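PDB 6DRS: dihydrofolate reductase, putative from Aspergillus flavus, which probably catalyses the NADPH-dependent reduction of dihydrofolate to tetrahydrofolate and is captured here with NADP and a diaminoquinazoline-type antifolate inhibitor. Local coordinates for residues Lys21-Ile26 / Pro200-Leu205; Thr57-Met62 / Ile81-Thr86; Arg175-Asn180 / Thr220-Glu225. All blocks are in the same frame, centred on the assembly; numbering follows the deposited sequence.

Contact 1. Residues Lys21-Ile26 / Pro200-Leu205. With NAP (NADP nicotinamide-adenine-dinucleotide phosphate), chain H.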
loop_
_atom_site.group_PDB
_atom_site.type_symbol
_atom_site.label_atom_id
_atom_site.label_comp_id
_atom_site.label_asym_id
_atom_site.label_seq_id
_atom_site.Cartn_x
_atom_site.Cartn_y
_atom_site.Cartn_z
ATOM N N LYS A 21 9.046 -22.929 -7.900
ATOM C CA LYS A 21 7.751 -22.295 -7.578
ATOM C C LYS A 21 7.593 -21.007 -8.384
ATOM O O LYS A 21 8.568 -20.484 -8.910
ATOM C CB LYS A 21 7.663 -21.987 -6.083
ATOM C CG LYS A 21 8.812 -21.169 -5.518
ATOM C CD LYS A 21 8.731 -21.012 -4.026
ATOM C CE LYS A 21 9.953 -20.324 -3.461
ATOM N NZ LYS A 21 9.890 -20.249 -1.981
ATOM N N THR A 22 6.367 -20.519 -8.506
ATOM C CA THR A 22 6.164 -19.182 -9.012
ATOM C C THR A 22 6.449 -18.179 -7.890
ATOM O O THR A 22 5.811 -18.220 -6.827
ATOM C CB THR A 22 4.739 -18.992 -9.526
ATOM O OG1 THR A 22 4.562 -19.975 -10.548
ATOM C CG2 THR A 22 4.493 -17.606 -10.082
ATOM N N LEU A 23 7.416 -17.298 -8.124
ATOM C CA LEU A 23 7.691 -16.173 -7.218
ATOM C C LEU A 23 6.752 -15.012 -7.587
ATOM O O LEU A 23 6.197 -14.967 -8.720
ATOM C CB LEU A 23 9.155 -15.745 -7.372
ATOM C CG LEU A 23 10.204 -16.748 -6.894
ATOM C CD1 LEU A 23 11.603 -16.302 -7.295
ATOM C CD2 LEU A 23 10.114 -16.980 -5.387
ATOM N N LEU A 24 6.572 -14.093 -6.629
ATOM C CA LEU A 24 5.739 -12.890 -6.831
ATOM C C LEU A 24 6.643 -11.651 -6.704
ATOM O O LEU A 24 6.998 -11.241 -5.596
ATOM C CB LEU A 24 4.611 -12.888 -5.792
ATOM C CG LEU A 24 3.595 -14.034 -5.892
ATOM C CD1 LEU A 24 2.558 -13.903 -4.789
ATOM C CD2 LEU A 24 2.921 -14.073 -7.265
ATOM N N GLY A 25 7.077 -11.120 -7.838
ATOM C CA GLY A 25 8.045 -10.049 -7.827
ATOM C C GLY A 25 7.340 -8.729 -7.553
ATOM O O GLY A 25 6.244 -8.495 -8.092
ATOM N N ILE A 26 7.962 -7.878 -6.737
ATOM C CA ILE A 26 7.334 -6.617 -6.300
ATOM C C ILE A 26 8.262 -5.421 -6.541
ATOM O O ILE A 26 7.758 -4.311 -6.656
ATOM C CB ILE A 26 6.855 -6.694 -4.835
ATOM C CG1 ILE A 26 8.030 -6.827 -3.865
ATOM C CG2 ILE A 26 5.815 -7.803 -4.670
ATOM C CD1 ILE A 26 7.701 -6.459 -2.445
ATOM N N PRO A 200 6.869 -12.205 0.471
ATOM C CA PRO A 200 7.473 -13.200 1.357
ATOM C C PRO A 200 6.768 -14.570 1.333
ATOM O O PRO A 200 7.291 -15.547 1.899
ATOM C CB PRO A 200 7.415 -12.623 2.785
ATOM C CG PRO A 200 7.064 -11.156 2.587
ATOM C CD PRO A 200 6.338 -11.075 1.261
ATOM N N ILE A 201 5.595 -14.652 0.719
ATOM C CA ILE A 201 4.858 -15.909 0.551
ATOM C C ILE A 201 4.352 -15.862 -0.885
ATOM O O ILE A 201 4.205 -14.757 -1.435
ATOM C CB ILE A 201 3.706 -16.038 1.578
ATOM C CG1 ILE A 201 2.734 -14.854 1.507
ATOM C CG2 ILE A 201 4.259 -16.224 2.991
ATOM C CD1 ILE A 201 1.452 -15.035 2.301
ATOM N N ASP A 202 4.127 -17.021 -1.498
ATOM C CA ASP A 202 3.754 -17.054 -2.915
ATOM C C ASP A 202 2.839 -18.253 -3.166
ATOM O O ASP A 202 1.711 -18.103 -3.625
ATOM C CB ASP A 202 4.976 -17.113 -3.839
ATOM C CG ASP A 202 6.169 -17.834 -3.222
ATOM O OD1 ASP A 202 5.987 -18.982 -2.733
ATOM O OD2 ASP A 202 7.276 -17.234 -3.201
ATOM N N GLU A 203 3.353 -19.433 -2.871
ATOM C CA GLU A 203 2.679 -20.662 -3.213
ATOM C C GLU A 203 1.488 -20.856 -2.269
ATOM O O GLU A 203 0.421 -21.322 -2.691
ATOM C CB GLU A 203 3.671 -21.830 -3.180
ATOM C CG GLU A 203 4.563 -21.899 -4.419
ATOM C CD GLU A 203 3.860 -22.142 -5.755
ATOM O OE1 GLU A 203 4.406 -21.733 -6.813
ATOM O OE2 GLU A 203 2.761 -22.737 -5.744
ATOM N N GLU A 204 1.650 -20.418 -1.027
ATOM C CA GLU A 204 0.609 -20.626 -0.068
ATOM C C GLU A 204 -0.643 -19.802 -0.420
ATOM O O GLU A 204 -1.736 -20.211 -0.046
ATOM C CB GLU A 204 1.157 -20.551 1.355
ATOM C CG GLU A 204 1.354 -19.151 1.881
ATOM C CD GLU A 204 2.307 -19.118 3.069
ATOM O OE1 GLU A 204 3.461 -19.628 2.924
ATOM O OE2 GLU A 204 1.898 -18.591 4.149
ATOM N N LEU A 205 -0.506 -18.692 -1.166
ATOM C CA LEU A 205 -1.659 -17.947 -1.687
ATOM C C LEU A 205 -2.188 -18.612 -2.961
ATOM O O LEU A 205 -3.386 -18.779 -3.119
ATOM C CB LEU A 205 -1.248 -16.510 -2.016
ATOM C CG LEU A 205 -0.643 -15.707 -0.870
ATOM C CD1 LEU A 205 -0.179 -14.349 -1.371
ATOM C CD2 LEU A 205 -1.636 -15.569 0.281
HETATM P PA NAP H . 11.213 -2.269 2.984
HETATM O O1A NAP H . 10.354 -1.248 2.292
HETATM O O2A NAP H . 10.776 -3.481 3.723
HETATM O O5B NAP H . 12.238 -1.458 3.949
HETATM C C5B NAP H . 13.397 -2.048 4.571
HETATM C C4B NAP H . 13.819 -1.058 5.636
HETATM O O4B NAP H . 12.792 -0.971 6.627
HETATM C C3B NAP H . 15.061 -1.467 6.415
HETATM O O3B NAP H . 16.250 -1.052 5.726
HETATM C C2B NAP H . 14.862 -0.725 7.724
HETATM O O2B NAP H . 15.075 0.671 7.526
HETATM C C1B NAP H . 13.362 -0.806 7.935
HETATM N N9A NAP H . 13.010 -1.979 8.715
HETATM C C8A NAP H . 12.709 -3.145 8.121
HETATM N N7A NAP H . 12.416 -4.070 9.059
HETATM C C5A NAP H . 12.520 -3.490 10.274
HETATM C C6A NAP H . 12.338 -3.936 11.675
HETATM N N6A NAP H . 11.960 -5.205 11.882
HETATM N N1A NAP H . 12.533 -3.073 12.696
HETATM C C2A NAP H . 12.895 -1.807 12.418
HETATM N N3A NAP H . 13.080 -1.336 11.155
HETATM C C4A NAP H . 12.921 -2.106 10.048
HETATM O O3 NAP H . 12.355 -2.652 1.867
HETATM P PN NAP H . 12.391 -3.896 0.813
HETATM O O1N NAP H . 11.877 -5.139 1.409
HETATM O O2N NAP H . 13.807 -3.805 0.288
HETATM O O5D NAP H . 11.397 -3.390 -0.332
HETATM C C5D NAP H . 11.639 -2.190 -1.023
HETATM C C4D NAP H . 11.357 -2.576 -2.459
HETATM O O4D NAP H . 10.046 -3.140 -2.516
HETATM C C3D NAP H . 11.401 -1.443 -3.457
HETATM O O3D NAP H . 11.923 -1.995 -4.694
HETATM C C2D NAP H . 9.946 -1.083 -3.602
HETATM O O2D NAP H . 9.710 -0.489 -4.853
HETATM C C1D NAP H . 9.260 -2.425 -3.474
HETATM N N1N NAP H . 7.852 -2.304 -3.043
HETATM C C2N NAP H . 6.893 -2.769 -3.878
HETATM C C3N NAP H . 5.524 -2.671 -3.556
HETATM C C7N NAP H . 4.470 -3.221 -4.516
HETATM O O7N NAP H . 3.276 -3.243 -4.201
HETATM N N7N NAP H . 4.884 -3.677 -5.713
HETATM C C4N NAP H . 5.167 -2.034 -2.351
HETATM C C5N NAP H . 6.184 -1.560 -1.520
HETATM C C6N NAP H . 7.525 -1.688 -1.886
HETATM P P2B NAP H . 16.489 1.357 7.875
HETATM O O1X NAP H . 17.485 0.798 6.868
HETATM O O2X NAP H . 16.237 2.810 7.527
HETATM O O3X NAP H . 16.648 0.862 9.280
HETATM O O HOH W 1 9.682 -17.110 -1.639
HETATM O O HOH W 2 7.327 -14.621 -4.101
#

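Contact 2. Residues Thr57-Met62 / Ile81-Thr86. With NAP (NADP nicotinamide-adenine-dinucleotide phosphate), chain H; SO4 (sulfate ion), chain F.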
loop_
_atom_site.group_PDB
_atom_site.type_symbol
_atom_site.label_atom_id
_atom_site.label_comp_id
_atom_site.label_asym_id
_atom_site.label_seq_id
_atom_site.Cartn_x
_atom_site.Cartn_y
_atom_site.Cartn_z
ATOM N N THR A 57 -8.864 9.224 9.441
ATOM C CA THR A 57 -7.763 9.240 8.469
ATOM C C THR A 57 -7.093 7.866 8.492
ATOM O O THR A 57 -6.836 7.340 9.574
ATOM C CB THR A 57 -6.774 10.380 8.738
ATOM O OG1 THR A 57 -7.455 11.620 8.515
ATOM C CG2 THR A 57 -5.581 10.293 7.808
ATOM N N ASN A 58 -6.850 7.284 7.306
ATOM C CA ASN A 58 -6.161 5.991 7.244
ATOM C C ASN A 58 -4.665 6.213 7.450
ATOM O O ASN A 58 -4.149 7.308 7.101
ATOM C CB ASN A 58 -6.376 5.279 5.906
ATOM C CG ASN A 58 -7.837 5.016 5.623
ATOM O OD1 ASN A 58 -8.665 5.081 6.535
ATOM N ND2 ASN A 58 -8.155 4.763 4.363
ATOM N N ALA A 59 -4.022 5.197 8.043
ATOM C CA ALA A 59 -2.563 5.126 8.169
ATOM C C ALA A 59 -2.014 4.083 7.172
ATOM O O ALA A 59 -2.633 3.002 6.959
ATOM C CB ALA A 59 -2.174 4.745 9.581
ATOM N N MET A 60 -0.859 4.395 6.573
ATOM C CA MET A 60 -0.070 3.399 5.799
ATOM C C MET A 60 1.231 3.093 6.554
ATOM O O MET A 60 2.006 3.990 6.852
ATOM C CB MET A 60 0.252 3.939 4.407
ATOM C CG MET A 60 -0.994 4.138 3.600
ATOM S SD MET A 60 -0.549 4.822 2.028
ATOM C CE MET A 60 0.294 6.330 2.527
ATOM N N ILE A 61 1.448 1.842 6.926
ATOM C CA ILE A 61 2.725 1.520 7.549
ATOM C C ILE A 61 3.684 0.976 6.480
ATOM O O ILE A 61 3.307 0.070 5.718
ATOM C CB ILE A 61 2.509 0.579 8.738
ATOM C CG1 ILE A 61 1.586 1.277 9.737
ATOM C CG2 ILE A 61 3.844 0.214 9.383
ATOM C CD1 ILE A 61 1.133 0.385 10.865
ATOM N N MET A 62 4.888 1.561 6.403
ATOM C CA MET A 62 5.846 1.226 5.342
ATOM C C MET A 62 7.274 1.098 5.903
ATOM O O MET A 62 7.641 1.727 6.897
ATOM C CB MET A 62 5.815 2.278 4.229
ATOM C CG MET A 62 6.389 3.615 4.644
ATOM S SD MET A 62 5.798 4.910 3.540
ATOM C CE MET A 62 4.226 5.267 4.339
ATOM N N ILE A 81 -1.990 9.104 7.021
ATOM C CA ILE A 81 -0.921 9.109 8.018
ATOM C C ILE A 81 0.171 8.148 7.513
ATOM O O ILE A 81 -0.100 6.967 7.276
ATOM C CB ILE A 81 -1.501 8.630 9.367
ATOM C CG1 ILE A 81 -2.576 9.593 9.882
ATOM C CG2 ILE A 81 -0.394 8.395 10.390
ATOM C CD1 ILE A 81 -3.598 8.952 10.793
ATOM N N ASN A 82 1.365 8.666 7.267
ATOM C CA ASN A 82 2.450 7.870 6.782
ATOM C C ASN A 82 3.262 7.416 7.987
ATOM O O ASN A 82 3.633 8.236 8.836
ATOM C CB ASN A 82 3.317 8.664 5.812
ATOM C CG ASN A 82 2.601 9.034 4.533
ATOM O OD1 ASN A 82 3.003 8.586 3.465
ATOM N ND2 ASN A 82 1.582 9.886 4.606
ATOM N N VAL A 83 3.483 6.114 8.107
ATOM C CA VAL A 83 4.221 5.610 9.262
ATOM C C VAL A 83 5.468 4.873 8.767
ATOM O O VAL A 83 5.347 3.796 8.175
ATOM C CB VAL A 83 3.358 4.718 10.174
ATOM C CG1 VAL A 83 4.131 4.322 11.431
ATOM C CG2 VAL A 83 2.044 5.392 10.538
ATOM N N ILE A 84 6.642 5.461 8.990
ATOM C CA ILE A 84 7.898 4.951 8.406
ATOM C C ILE A 84 8.629 4.119 9.460
ATOM O O ILE A 84 8.970 4.641 10.521
ATOM C CB ILE A 84 8.781 6.091 7.855
ATOM C CG1 ILE A 84 8.085 6.869 6.737
ATOM C CG2 ILE A 84 10.132 5.545 7.395
ATOM C CD1 ILE A 84 7.422 8.160 7.155
ATOM N N VAL A 85 8.843 2.829 9.162
ATOM C CA VAL A 85 9.500 1.896 10.100
ATOM C C VAL A 85 10.993 1.789 9.767
ATOM O O VAL A 85 11.367 1.489 8.628
ATOM C CB VAL A 85 8.830 0.508 10.119
ATOM C CG1 VAL A 85 9.608 -0.495 10.961
ATOM C CG2 VAL A 85 7.395 0.607 10.607
ATOM N N THR A 86 11.818 2.035 10.791
ATOM C CA THR A 86 13.261 2.185 10.620
ATOM C C THR A 86 13.992 1.733 11.887
ATOM O O THR A 86 13.411 1.621 12.981
ATOM C CB THR A 86 13.652 3.618 10.231
ATOM O OG1 THR A 86 15.052 3.585 9.957
ATOM C CG2 THR A 86 13.403 4.614 11.344
HETATM P PA NAP H . 11.213 -2.269 2.984
HETATM O O1A NAP H . 10.354 -1.248 2.292
HETATM O O2A NAP H . 10.776 -3.481 3.723
HETATM O O5B NAP H . 12.238 -1.458 3.949
HETATM C C5B NAP H . 13.397 -2.048 4.571
HETATM C C4B NAP H . 13.819 -1.058 5.636
HETATM O O4B NAP H . 12.792 -0.971 6.627
HETATM C C3B NAP H . 15.061 -1.467 6.415
HETATM O O3B NAP H . 16.250 -1.052 5.726
HETATM C C2B NAP H . 14.862 -0.725 7.724
HETATM O O2B NAP H . 15.075 0.671 7.526
HETATM C C1B NAP H . 13.362 -0.806 7.935
HETATM N N9A NAP H . 13.010 -1.979 8.715
HETATM C C8A NAP H . 12.709 -3.145 8.121
HETATM N N7A NAP H . 12.416 -4.070 9.059
HETATM C C5A NAP H . 12.520 -3.490 10.274
HETATM C C6A NAP H . 12.338 -3.936 11.675
HETATM N N6A NAP H . 11.960 -5.205 11.882
HETATM N N1A NAP H . 12.533 -3.073 12.696
HETATM C C2A NAP H . 12.895 -1.807 12.418
HETATM N N3A NAP H . 13.080 -1.336 11.155
HETATM C C4A NAP H . 12.921 -2.106 10.048
HETATM O O3 NAP H . 12.355 -2.652 1.867
HETATM P PN NAP H . 12.391 -3.896 0.813
HETATM O O1N NAP H . 11.877 -5.139 1.409
HETATM O O2N NAP H . 13.807 -3.805 0.288
HETATM O O5D NAP H . 11.397 -3.390 -0.332
HETATM C C5D NAP H . 11.639 -2.190 -1.023
HETATM C C4D NAP H . 11.357 -2.576 -2.459
HETATM O O4D NAP H . 10.046 -3.140 -2.516
HETATM C C3D NAP H . 11.401 -1.443 -3.457
HETATM O O3D NAP H . 11.923 -1.995 -4.694
HETATM C C2D NAP H . 9.946 -1.083 -3.602
HETATM O O2D NAP H . 9.710 -0.489 -4.853
HETATM C C1D NAP H . 9.260 -2.425 -3.474
HETATM N N1N NAP H . 7.852 -2.304 -3.043
HETATM C C2N NAP H . 6.893 -2.769 -3.878
HETATM C C3N NAP H . 5.524 -2.671 -3.556
HETATM C C7N NAP H . 4.470 -3.221 -4.516
HETATM O O7N NAP H . 3.276 -3.243 -4.201
HETATM N N7N NAP H . 4.884 -3.677 -5.713
HETATM C C4N NAP H . 5.167 -2.034 -2.351
HETATM C C5N NAP H . 6.184 -1.560 -1.520
HETATM C C6N NAP H . 7.525 -1.688 -1.886
HETATM P P2B NAP H . 16.489 1.357 7.875
HETATM O O1X NAP H . 17.485 0.798 6.868
HETATM O O2X NAP H . 16.237 2.810 7.527
HETATM O O3X NAP H . 16.648 0.862 9.280
HETATM S S SO4 F . -8.879 12.748 11.804
HETATM O O1 SO4 F . -9.409 13.626 10.728
HETATM O O2 SO4 F . -8.734 11.398 11.228
HETATM O O3 SO4 F . -7.552 13.191 12.297
HETATM O O4 SO4 F . -9.798 12.725 12.969
#

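Contact 3. Residues Arg175-Asn180 / Thr220-Glu225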
loop_
_atom_site.group_PDB
_atom_site.type_symbol
_atom_site.label_atom_id
_atom_site.label_comp_id
_atom_site.label_asym_id
_atom_site.label_seq_id
_atom_site.Cartn_x
_atom_site.Cartn_y
_atom_site.Cartn_z
ATOM N N ARG A 175 -5.282 -9.510 5.944
ATOM C CA ARG A 175 -5.871 -9.696 4.657
ATOM C C ARG A 175 -4.888 -9.120 3.647
ATOM O O ARG A 175 -4.182 -8.143 3.956
ATOM C CB ARG A 175 -7.204 -8.949 4.580
ATOM C CG ARG A 175 -8.055 -9.179 5.815
ATOM C CD ARG A 175 -9.174 -8.224 6.107
ATOM N NE ARG A 175 -9.045 -6.814 5.777
ATOM C CZ ARG A 175 -10.097 -6.008 5.836
ATOM N NH1 ARG A 175 -9.984 -4.722 5.576
ATOM N NH2 ARG A 175 -11.274 -6.504 6.173
ATOM N N ILE A 176 -4.873 -9.708 2.453
ATOM C CA ILE A 176 -4.033 -9.188 1.410
ATOM C C ILE A 176 -4.915 -8.694 0.264
ATOM O O ILE A 176 -5.682 -9.460 -0.299
ATOM C CB ILE A 176 -2.992 -10.236 0.965
ATOM C CG1 ILE A 176 -2.000 -10.548 2.087
ATOM C CG2 ILE A 176 -2.272 -9.736 -0.274
ATOM C CD1 ILE A 176 -1.204 -11.811 1.869
ATOM N N VAL A 177 -4.791 -7.409 -0.077
ATOM C CA VAL A 177 -5.383 -6.900 -1.306
ATOM C C VAL A 177 -4.282 -6.844 -2.380
ATOM O O VAL A 177 -3.289 -6.066 -2.258
ATOM C CB VAL A 177 -6.017 -5.518 -1.067
ATOM C CG1 VAL A 177 -6.463 -4.874 -2.364
ATOM C CG2 VAL A 177 -7.153 -5.649 -0.063
ATOM N N MET A 178 -4.408 -7.666 -3.416
ATOM C CA MET A 178 -3.271 -7.846 -4.312
ATOM C C MET A 178 -3.655 -7.454 -5.742
ATOM O O MET A 178 -4.701 -7.890 -6.244
ATOM C CB MET A 178 -2.765 -9.292 -4.292
ATOM C CG MET A 178 -1.603 -9.507 -5.272
ATOM S SD MET A 178 -0.868 -11.156 -5.221
ATOM C CE MET A 178 -0.140 -11.219 -3.583
ATOM N N THR A 179 -2.834 -6.618 -6.384
ATOM C CA THR A 179 -2.985 -6.400 -7.799
ATOM C C THR A 179 -2.005 -7.325 -8.533
ATOM O O THR A 179 -0.779 -7.212 -8.338
ATOM C CB THR A 179 -2.696 -4.950 -8.197
ATOM O OG1 THR A 179 -3.488 -4.053 -7.409
ATOM C CG2 THR A 179 -2.932 -4.730 -9.677
ATOM N N ASN A 180 -2.538 -8.250 -9.340
ATOM C CA ASN A 180 -1.726 -9.124 -10.229
ATOM C C ASN A 180 -1.399 -8.366 -11.512
ATOM O O ASN A 180 -2.284 -7.798 -12.147
ATOM C CB ASN A 180 -2.423 -10.432 -10.608
ATOM C CG ASN A 180 -2.703 -11.247 -9.381
ATOM O OD1 ASN A 180 -1.880 -11.279 -8.470
ATOM N ND2 ASN A 180 -3.899 -11.798 -9.308
ATOM N N THR A 220 -14.526 -6.033 -2.503
ATOM C CA THR A 220 -15.223 -4.792 -2.710
ATOM C C THR A 220 -15.534 -4.172 -1.343
ATOM O O THR A 220 -15.298 -2.975 -1.119
ATOM C CB THR A 220 -16.510 -5.028 -3.515
ATOM O OG1 THR A 220 -16.111 -5.443 -4.826
ATOM C CG2 THR A 220 -17.397 -3.803 -3.546
ATOM N N GLU A 221 -16.003 -5.009 -0.421
ATOM C CA GLU A 221 -16.342 -4.534 0.935
ATOM C C GLU A 221 -15.072 -4.022 1.637
ATOM O O GLU A 221 -15.114 -2.948 2.244
ATOM C CB GLU A 221 -16.961 -5.652 1.773
ATOM C CG GLU A 221 -18.279 -6.168 1.222
ATOM C CD GLU A 221 -18.780 -7.453 1.857
ATOM O OE1 GLU A 221 -18.066 -8.038 2.694
ATOM O OE2 GLU A 221 -19.882 -7.883 1.493
ATOM N N TRP A 222 -13.962 -4.772 1.569
ATOM C CA TRP A 222 -12.693 -4.335 2.199
ATOM C C TRP A 222 -12.304 -2.954 1.701
ATOM O O TRP A 222 -11.853 -2.135 2.461
ATOM C CB TRP A 222 -11.542 -5.268 1.886
ATOM C CG TRP A 222 -11.728 -6.664 2.366
ATOM C CD1 TRP A 222 -12.730 -7.130 3.170
ATOM C CD2 TRP A 222 -10.868 -7.782 2.082
ATOM N NE1 TRP A 222 -12.566 -8.472 3.382
ATOM C CE2 TRP A 222 -11.426 -8.901 2.740
ATOM C CE3 TRP A 222 -9.674 -7.944 1.360
ATOM C CZ2 TRP A 222 -10.834 -10.166 2.696
ATOM C CZ3 TRP A 222 -9.104 -9.201 1.308
ATOM C CH2 TRP A 222 -9.684 -10.295 1.954
ATOM N N VAL A 223 -12.432 -2.698 0.419
ATOM C CA VAL A 223 -11.655 -1.572 -0.072
ATOM C C VAL A 223 -12.595 -0.404 -0.373
ATOM O O VAL A 223 -12.107 0.670 -0.697
ATOM C CB VAL A 223 -10.771 -1.950 -1.283
ATOM C CG1 VAL A 223 -9.833 -3.094 -0.959
ATOM C CG2 VAL A 223 -11.573 -2.235 -2.552
ATOM N N GLY A 224 -13.923 -0.637 -0.349
ATOM C CA GLY A 224 -14.905 0.459 -0.469
ATOM C C GLY A 224 -15.101 0.971 -1.888
ATOM O O GLY A 224 -15.567 2.093 -2.083
ATOM N N GLU A 225 -14.698 0.200 -2.896
ATOM C CA GLU A 225 -15.082 0.465 -4.288
ATOM C C GLU A 225 -15.268 -0.888 -4.992
ATOM O O GLU A 225 -14.772 -1.901 -4.511
ATOM C CB GLU A 225 -14.074 1.356 -5.010
ATOM C CG GLU A 225 -12.689 0.738 -5.019
ATOM C CD GLU A 225 -11.699 1.581 -5.789
ATOM O OE1 GLU A 225 -11.333 2.696 -5.298
ATOM O OE2 GLU A 225 -11.361 1.162 -6.906
#

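Contact 1. Residues Lys21-Ile26 / Pro200-Leu205
The backbones of T22-I26, a strand of the dihydrofolate reductase sheet, and of P200-L205, a loop running into a short helix, come nearest at L23 and D202, whose CA atoms lie 5.9 Å apart. One direct hydrogen bond joins them: T22 N gives its hydrogen to E203 OE1 at 2.9 Å, nearly along the C-O axis of the carboxylate, with an angle of 148° at the hydrogen. The E203 chain can reach back to the strand because it bends at chi2 (-63°).

D202, just before the helix, turns its side chain to the strand, while its OD1 accepts from the next residue's E203 N through the anti lone pair. L24 CG packs on D202 CB at 3.9 Å, and L24 continues inward to M178 of strand 174-183. At the other end of the strand, I26 O accepts from the carboxamide N7N of NADP, 3.1 Å away, which ties this strand to the nicotinamide site. K21 NZ stays 4.2 Å from D202 OD2, beyond a salt bridge. Two waters fill in around that oxygen: one takes a hydrogen from K21 NZ, the other from L24 N at 2.7 Å, and both donate to D202 OD2.

Contact 2. Residues Thr57-Met62 / Ile81-Thr86
M62 curls its terminal methyl over N82, with M62 CE 3.6 Å from N82 OD1, and from two residues earlier, on the same face of the sheet, M60 CE comes equally close to the same oxygen. The two strands belong to a beta-alpha-beta unit, in which helix 64-69 connects strand 57-63 to strand 81-85, and run parallel at 20° with their axes 4.7 Å apart. Both methionine chains bend at chi3, and this turns their methyls to N82. The amide is positioned from outside: N82 ND2 donates to L77 O and D128 O.

Five backbone hydrogen bonds, alternating in direction, establish the register A59-I81, M60-N82, I61-V83 and M62-I84. All are short, and the straightest of the five is I81 N to N58 O, 2.8 Å with 174° at the hydrogen.

The face carrying A59, I61, I81 and V83 is aliphatic. I61 CG1 lies alongside V83 CB at 3.9 Å, the side chains pointing the same way, and helix 135-146 covers both through L139 and A138. Beyond them I61 CG2 meets V85 CG2 at 3.8 Å. At the start of the pair T57 CG2 touches I81 CG1, while T57 OG1 donates to an oxygen of a sulfate, probably from the crystallisation liquor, and is hydrogen-bonded to I126 N.

At the C-terminal end the chain reaches the cofactor. V85 CG1 lies 3.6 Å from N3A of the NADP adenine. T86 has its hydroxyl anti to the backbone N (chi1 -174°), and from there OG1 donates to O2X of the 2'-phosphate at 2.8 Å.

Contact 3. Residues Arg175-Asn180 / Thr220-Glu225
R175 lies over one face of the W222 indole, joining strand 174-183 to the last turn of helix 216-223. The guanidinium is stacked on the ring, its plane tilted 22° from it, and R175 CZ stands 4.0 Å from the centroid of the five-membered ring, 15° off the normal: a cation-pi contact by position as well as by charge. R175 NH2 makes the closest approach, 3.4 Å from W222 CD1. Nearer the backbone, R175 CB sits over the six-membered ring in a CH-pi contact, 4.0 Å from its centroid. The arginine thus spans the indole lengthwise, the two side chains running in opposite directions, with a bend at chi3 (-34°) between CB and the guanidinium.

The rim of the indole faces the strand. I176 O and V177 CG2 both lie near the ring plane, V177 CG2 at 3.7 Å from W222 CE3. The same methyl reaches V223 CG1 at 3.8 Å, extending the apolar contact to the next residue of the helix.

Farther out, R175 NH1 is hydrogen-bonded to T8 OG1 on the adjoining strand 7-17, which probably helps fix the rotation of the guanidinium. V177 and V223 pack against F43 and V47 of helix 38-49, respectively. Just past the helix end, E225 forms salt bridges with R46 and R50. Across the two segments the attachment is therefore made by a stacked cation and dispersion contacts, and at least one polar bond of the arginine, to T8, comes from the neighbouring strand.

In the fold
All three contacts draw on the mixed central sheet. Contacts 1 and 2 lie on opposite sides of the chain's centre, 24 Å between centres and about 11 Å between nearest atoms, yet both touch NADP: one at the nicotinamide, the other at the adenosine end. Along the chain, contact 2 is nested inside the loop closed by contact 1, and contact 3 follows contact 2 but crosses contact 1. Contacts 1 and 3 touch through L205 CD1 and M178 CE, 3.8 Å apart. Contact 3, 18 Å from contact 2 between centres, includes T179 of the inhibitor pocket, so the same sheet frames cofactor and antifolate.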